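Local coordinates for protein Ves (PDB 5V00) that is of unknown biochemical function but, as the bicupin HutD, is involved in histidine utilization in Pseudomonas, at residues Leu80-Asp83 and Gly84-Gln87; Val147-Ala151 and Asp152-Val156. All blocks are in the same frame, centred on the assembly; numbering follows the deposited sequence.

Contact 1: Leu80-Asp83 and Gly84-Gln87; sequences LTVD and GEEQ. With FMT (formic acid), chain K.
Glu85 N gives its hydrogen to Val82 O at 2.9 Å, closing a type I' beta turn over Val82-Glu85 at the end of strand 78-82. The bond reaches the carbonyl at a slant, with the donor 43° out of the C=O plane. Both inner residues of the turn, Asp83 and Gly84, have positive phi. The side chain of Glu85 lies over the same oxygen: with CG beside its own backbone N (chi1 -65°), CG comes within 3.2 Å of Val82 O, and the extended chain carries OE1 alongside Val82 CB. Next along the strand, Thr81 CG2 sits 3.8 Å from both Gly84 CA and Glu85 O, while Thr81 OG1 faces Gln87 CG. This is the close-packed side, and Leu80 and Val82 continue it inward onto Val104 of strand 104-108. Farther from the turn the two arms are bridged by water: one molecule donates to Leu80 O and to Glu86 O (2.7 Å) and accepts from Val82 N. The solvent side is looser: Glu86 points away from strand 80-82, and Asp83 OD2 and Glu85 OE2 stand 4.7 Å apart. A formate, probably from the crystallisation liquor, takes the N-H of Gly84 on its O2 at 2.8 Å and is also held by Ser105 OG. Asp83 turns its carboxylate to Ser102 OG and Gln103 N, and Gln87 OE1 is hydrogen-bonded to Arg107, so both polar ends are held by neighbouring parts of the same chain. A tight type I' turn followed by a water-bridged return to strand 88-90 is a beta-hairpin end, here in one of the antiparallel sheets of a bicupin.

Contact 2: Val147-Ala151 and Asp152-Val156; sequences VFSVA and DEVKV
Ser149 and Val154 face each other across a beta-arch-like connection between two sheets of the bicupin fold: strand 147-149 and strand 154-156 run nearly antiparallel (159°), their axes 8.5 Å apart at the closest, yet share no backbone hydrogen bond and meet through side chains. Val154 lies with CG1 anti to its backbone N (chi1 168°), which leaves CG2 as the branch aimed at the serine; it comes within 3.3 Å of Ser149 OG and 3.7 Å of Ser149 CB. From the bend, Ala151 CB approaches the same methyl at 4.1 Å. Deeper between the strands the valines meet methyl to methyl: Val147 sends CG1 to Val154 CG1 and its other branch, CG2, to Val156 CG2 at 4.2 Å. Cys184 touches both Val147 and Val154, and Val180 of strand 176-181 packs on Val154 and Val156, so Cys184 and Val180 extend this apolar layer. Phe148 points the other way, its ring stacked on that of Phe116. Replacing Ser149 with an alanine would probably leave the N-H of Ala151 without its acceptor, and set the bend freer to move, while opening a gap beside Val154 CG2. Weak hydrogen bonds also link the hydroxyl to the carbonyls of Leu161 and Gly162. The bend itself begins as an ST turn: Ser149 OG, held anti to its own backbone N, accepts the hydrogen of Ala151 N at 3.1 Å, almost straight at 169°.

Coming from the N terminus, the chain first reaches contact 1, where strand 78-82 turns back toward strand 88-90 at the edge of a four-stranded antiparallel sheet. After strands 96-99 to 135-140 it arrives at contact 2, where strand 144-149 leaves the five-stranded sheet and bends into strand 154-156 of another four-stranded sheet. Each contact closes its own short loop, and the two follow in series, neither nesting nor crossing. The centres of contact 1 and contact 2 are about 32 Å apart, on opposite sides of the chain's centre. Between contact 1 and contact 2 the nearest atoms are about 17 Å apart. Contact 1 thus joins neighbours within one sheet, whereas contact 2 ties two sheets together.

Contact 1: Leu80-Asp83 and Gly84-Gln87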
ATOM      1  N   LEU B  80      25.346   8.362 -14.476  1.00 23.45           N
ATOM      2  CA  LEU B  80      25.275   6.956 -14.731  1.00 24.78           C
ATOM      3  C   LEU B  80      26.144   6.489 -15.848  1.00 29.21           C
ATOM      4  O   LEU B  80      26.244   7.146 -16.893  1.00 29.00           O
ATOM      5  CB  LEU B  80      23.806   6.500 -15.135  1.00 30.09           C
ATOM      6  CG  LEU B  80      22.754   6.515 -14.092  1.00 30.26           C
ATOM      7  CD1 LEU B  80      21.550   5.756 -14.718  1.00 31.64           C
ATOM      8  CD2 LEU B  80      23.113   5.813 -12.797  1.00 28.30           C
ATOM      9  N   THR B  81      26.748   5.309 -15.674  1.00 25.44           N
ATOM     10  CA  THR B  81      27.385   4.641 -16.736  1.00 25.31           C
ATOM     11  C   THR B  81      26.616   3.359 -17.033  1.00 28.53           C
ATOM     12  O   THR B  81      26.485   2.519 -16.144  1.00 29.87           O
ATOM     13  CB  THR B  81      28.881   4.323 -16.386  1.00 28.54           C
ATOM     14  OG1 THR B  81      29.528   5.561 -16.074  1.00 30.15           O
ATOM     15  CG2 THR B  81      29.583   3.695 -17.532  1.00 34.06           C
ATOM     16  N   VAL B  82      26.119   3.217 -18.247  1.00 24.64           N
ATOM     17  CA  VAL B  82      25.307   2.061 -18.660  1.00 27.16           C
ATOM     18  C   VAL B  82      26.098   1.279 -19.695  1.00 28.70           C
ATOM     19  O   VAL B  82      26.387   1.811 -20.796  1.00 28.89           O
ATOM     20  CB  VAL B  82      24.022   2.538 -19.337  1.00 25.68           C
ATOM     21  CG1 VAL B  82      23.118   1.371 -19.709  1.00 29.39           C
ATOM     22  CG2 VAL B  82      23.356   3.515 -18.375  1.00 27.42           C
ATOM     23  N   ASP B  83      26.394   0.028 -19.361  1.00 30.71           N
ATOM     24  CA  ASP B  83      27.136  -0.885 -20.269  1.00 31.07           C
ATOM     25  C   ASP B  83      28.415  -0.233 -20.804  1.00 32.11           C
ATOM     26  O   ASP B  83      28.688  -0.275 -22.001  1.00 36.08           O
ATOM     27  CB  ASP B  83      26.281  -1.304 -21.398  1.00 32.46           C
ATOM     28  CG  ASP B  83      25.011  -2.076 -20.905  1.00 32.90           C
ATOM     29  OD1 ASP B  83      25.158  -2.837 -19.960  1.00 33.52           O
ATOM     30  OD2 ASP B  83      23.956  -1.889 -21.498  1.00 34.31           O
ATOM     31  N   GLY B  84      29.106   0.437 -19.917  1.00 30.52           N
ATOM     32  CA  GLY B  84      30.300   1.217 -20.357  1.00 49.71           C
ATOM     33  C   GLY B  84      30.166   2.218 -21.536  1.00 55.56           C
ATOM     34  O   GLY B  84      31.202   2.638 -22.036  1.00 59.57           O
ATOM     35  N   GLU B  85      28.935   2.590 -21.979  1.00 50.39           N
ATOM     36  CA  GLU B  85      28.678   3.733 -22.889  1.00 45.63           C
ATOM     37  C   GLU B  85      29.185   5.008 -22.231  1.00 31.35           C
ATOM     38  O   GLU B  85      29.634   4.970 -21.086  1.00 31.48           O
ATOM     39  CB  GLU B  85      27.207   3.931 -23.145  1.00 51.67           C
ATOM     40  CG  GLU B  85      26.541   2.785 -23.891  1.00 65.95           C
ATOM     41  CD  GLU B  85      25.021   2.829 -23.797  1.00 70.41           C
ATOM     42  OE1 GLU B  85      24.425   3.797 -23.254  1.00 79.14           O
ATOM     43  OE2 GLU B  85      24.399   1.857 -24.262  1.00 91.49           O
ATOM     44  N   GLU B  86      29.121   6.163 -22.925  1.00 37.30           N
ATOM     45  CA  GLU B  86      29.662   7.394 -22.277  1.00 33.30           C
ATOM     46  C   GLU B  86      28.785   7.707 -21.099  1.00 30.48           C
ATOM     47  O   GLU B  86      27.601   7.360 -21.081  1.00 28.29           O
ATOM     48  CB  GLU B  86      29.839   8.656 -23.199  1.00 36.87           C
ATOM     49  CG  GLU B  86      28.618   9.261 -23.785  1.00 35.49           C
ATOM     50  CD  GLU B  86      28.863  10.461 -24.707  1.00 35.47           C
ATOM     51  OE1 GLU B  86      29.133  11.562 -24.194  1.00 29.05           O
ATOM     52  OE2 GLU B  86      28.700  10.308 -25.930  1.00 35.60           O
ATOM     53  N   GLN B  87      29.364   8.333 -20.130  1.00 28.43           N
ATOM     54  CA  GLN B  87      28.688   8.728 -18.939  1.00 27.43           C
ATOM     55  C   GLN B  87      27.443   9.607 -19.305  1.00 23.24           C
ATOM     56  O   GLN B  87      27.462  10.348 -20.282  1.00 24.37           O
ATOM     57  CB  GLN B  87      29.590   9.590 -18.130  1.00 32.16           C
ATOM     58  CG  GLN B  87      30.785   8.750 -17.648  1.00 37.00           C
ATOM     59  CD  GLN B  87      31.787   9.540 -16.861  1.00 37.82           C
ATOM     60  OE1 GLN B  87      31.452  10.638 -16.244  1.00 34.45           O
ATOM     61  NE2 GLN B  87      33.049   8.974 -16.792  1.00 36.01           N
TER
HETATM   62  C   FMT K 203      28.514   0.237 -15.824  1.00 44.96           C
HETATM   63  O1  FMT K 203      29.379   0.540 -14.974  1.00 57.12           O
HETATM   64  O2  FMT K 203      28.761   0.030 -17.125  1.00 41.08           O
HETATM   65  O   HOH W   1      25.948   5.770 -19.651  1.00 29.38           O

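Contact 2: Val147-Ala151 and Asp152-Val156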
ATOM      1  N   VAL B 147      -0.354   8.660  -9.904  1.00 15.92           N
ATOM      2  CA  VAL B 147       0.003  10.091  -9.853  1.00 16.13           C
ATOM      3  C   VAL B 147       0.913  10.309  -8.680  1.00 17.72           C
ATOM      4  O   VAL B 147       0.481  10.265  -7.545  1.00 17.92           O
ATOM      5  CB  VAL B 147      -1.213  11.055  -9.791  1.00 15.88           C
ATOM      6  CG1 VAL B 147      -0.787  12.485  -9.829  1.00 18.55           C
ATOM      7  CG2 VAL B 147      -2.178  10.803 -10.930  1.00 17.40           C
ATOM      8  N   PHE B 148       2.194  10.621  -8.951  1.00 16.14           N
ATOM      9  CA  PHE B 148       3.218  10.785  -7.904  1.00 17.43           C
ATOM     10  C   PHE B 148       3.612  12.241  -7.808  1.00 20.10           C
ATOM     11  O   PHE B 148       4.107  12.823  -8.782  1.00 18.72           O
ATOM     12  CB  PHE B 148       4.454   9.958  -8.266  1.00 16.56           C
ATOM     13  CG  PHE B 148       5.608  10.100  -7.311  1.00 16.91           C
ATOM     14  CD1 PHE B 148       5.591   9.437  -6.092  1.00 19.78           C
ATOM     15  CD2 PHE B 148       6.718  10.866  -7.644  1.00 17.76           C
ATOM     16  CE1 PHE B 148       6.611   9.586  -5.193  1.00 19.91           C
ATOM     17  CE2 PHE B 148       7.723  11.078  -6.749  1.00 18.65           C
ATOM     18  CZ  PHE B 148       7.740  10.365  -5.539  1.00 18.61           C
ATOM     19  N   SER B 149       3.359  12.864  -6.669  1.00 17.90           N
ATOM     20  CA  SER B 149       3.604  14.284  -6.431  1.00 19.44           C
ATOM     21  C   SER B 149       5.049  14.658  -6.096  1.00 21.25           C
ATOM     22  O   SER B 149       5.668  13.963  -5.259  1.00 19.84           O
ATOM     23  CB  SER B 149       2.729  14.757  -5.255  1.00 19.74           C
ATOM     24  OG  SER B 149       3.049  16.076  -4.903  1.00 19.51           O
ATOM     25  N   VAL B 150       5.555  15.748  -6.689  1.00 18.58           N
ATOM     26  CA  VAL B 150       6.797  16.338  -6.233  1.00 19.34           C
ATOM     27  C   VAL B 150       6.545  17.777  -5.813  1.00 22.43           C
ATOM     28  O   VAL B 150       7.401  18.626  -5.988  1.00 24.72           O
ATOM     29  CB  VAL B 150       7.954  16.171  -7.258  1.00 20.34           C
ATOM     30  CG1 VAL B 150       8.318  14.695  -7.457  1.00 20.59           C
ATOM     31  CG2 VAL B 150       7.616  16.819  -8.573  1.00 22.08           C
ATOM     32  N   ALA B 151       5.351  18.056  -5.298  1.00 20.06           N
ATOM     33  CA  ALA B 151       4.983  19.435  -4.925  1.00 23.52           C
ATOM     34  C   ALA B 151       4.236  19.422  -3.627  1.00 24.67           C
ATOM     35  O   ALA B 151       3.725  18.361  -3.183  1.00 22.48           O
ATOM     36  CB  ALA B 151       4.131  20.088  -5.982  1.00 23.69           C
ATOM     37  N   ASP B 152       4.124  20.602  -3.004  1.00 23.81           N
ATOM     38  CA  ASP B 152       3.370  20.635  -1.753  1.00 25.71           C
ATOM     39  C   ASP B 152       1.907  20.254  -1.892  1.00 26.52           C
ATOM     40  O   ASP B 152       1.281  19.752  -0.950  1.00 21.92           O
ATOM     41  CB  ASP B 152       3.436  22.028  -1.135  1.00 29.30           C
ATOM     42  CG  ASP B 152       4.793  22.344  -0.535  1.00 32.23           C
ATOM     43  OD1 ASP B 152       5.611  21.476  -0.276  1.00 39.10           O
ATOM     44  OD2 ASP B 152       5.016  23.528  -0.303  1.00 39.07           O
ATOM     45  N   GLU B 153       1.313  20.549  -3.047  1.00 21.68           N
ATOM     46  CA  GLU B 153      -0.071  20.207  -3.281  1.00 24.47           C
ATOM     47  C   GLU B 153      -0.328  19.874  -4.775  1.00 28.27           C
ATOM     48  O   GLU B 153      -0.290  20.744  -5.639  1.00 25.90           O
ATOM     49  CB  GLU B 153      -0.998  21.337  -2.868  1.00 24.20           C
ATOM     50  CG  GLU B 153      -2.441  20.961  -2.919  1.00 27.00           C
ATOM     51  CD  GLU B 153      -3.387  22.028  -2.391  1.00 37.07           C
ATOM     52  OE1 GLU B 153      -3.897  22.792  -3.205  1.00 35.91           O
ATOM     53  OE2 GLU B 153      -3.588  22.069  -1.184  1.00 37.32           O
ATOM     54  N   VAL B 154      -0.535  18.609  -5.067  1.00 20.64           N
ATOM     55  CA  VAL B 154      -1.044  18.197  -6.385  1.00 20.36           C
ATOM     56  C   VAL B 154      -2.508  17.762  -6.164  1.00 21.80           C
ATOM     57  O   VAL B 154      -2.848  16.941  -5.252  1.00 22.36           O
ATOM     58  CB  VAL B 154      -0.219  17.034  -6.897  1.00 19.23           C
ATOM     59  CG1 VAL B 154      -0.899  16.408  -8.098  1.00 19.84           C
ATOM     60  CG2 VAL B 154       1.196  17.534  -7.212  1.00 20.73           C
ATOM     61  N   LYS B 155      -3.405  18.370  -6.916  1.00 19.34           N
ATOM     62  CA  LYS B 155      -4.834  18.061  -6.864  1.00 20.22           C
ATOM     63  C   LYS B 155      -5.240  17.110  -7.944  1.00 21.86           C
ATOM     64  O   LYS B 155      -4.947  17.361  -9.111  1.00 21.43           O
ATOM     65  CB  LYS B 155      -5.648  19.357  -7.030  1.00 22.34           C
ATOM     66  CG  LYS B 155      -5.399  20.405  -5.931  1.00 27.70           C
ATOM     67  CD  LYS B 155      -6.159  21.703  -6.219  1.00 36.02           C
ATOM     68  CE  LYS B 155      -7.464  21.783  -5.534  1.00 49.05           C
ATOM     69  NZ  LYS B 155      -8.399  22.725  -6.255  1.00 59.02           N
ATOM     70  N   VAL B 156      -5.914  16.036  -7.574  1.00 19.57           N
ATOM     71  CA  VAL B 156      -6.307  15.013  -8.512  1.00 20.18           C
ATOM     72  C   VAL B 156      -7.411  14.181  -7.896  1.00 20.68           C
ATOM     73  O   VAL B 156      -7.294  13.690  -6.753  1.00 18.87           O
ATOM     74  CB  VAL B 156      -5.137  14.130  -8.986  1.00 19.76           C
ATOM     75  CG1 VAL B 156      -4.325  13.593  -7.798  1.00 19.34           C
ATOM     76  CG2 VAL B 156      -5.612  13.040  -9.930  1.00 24.05           C
TER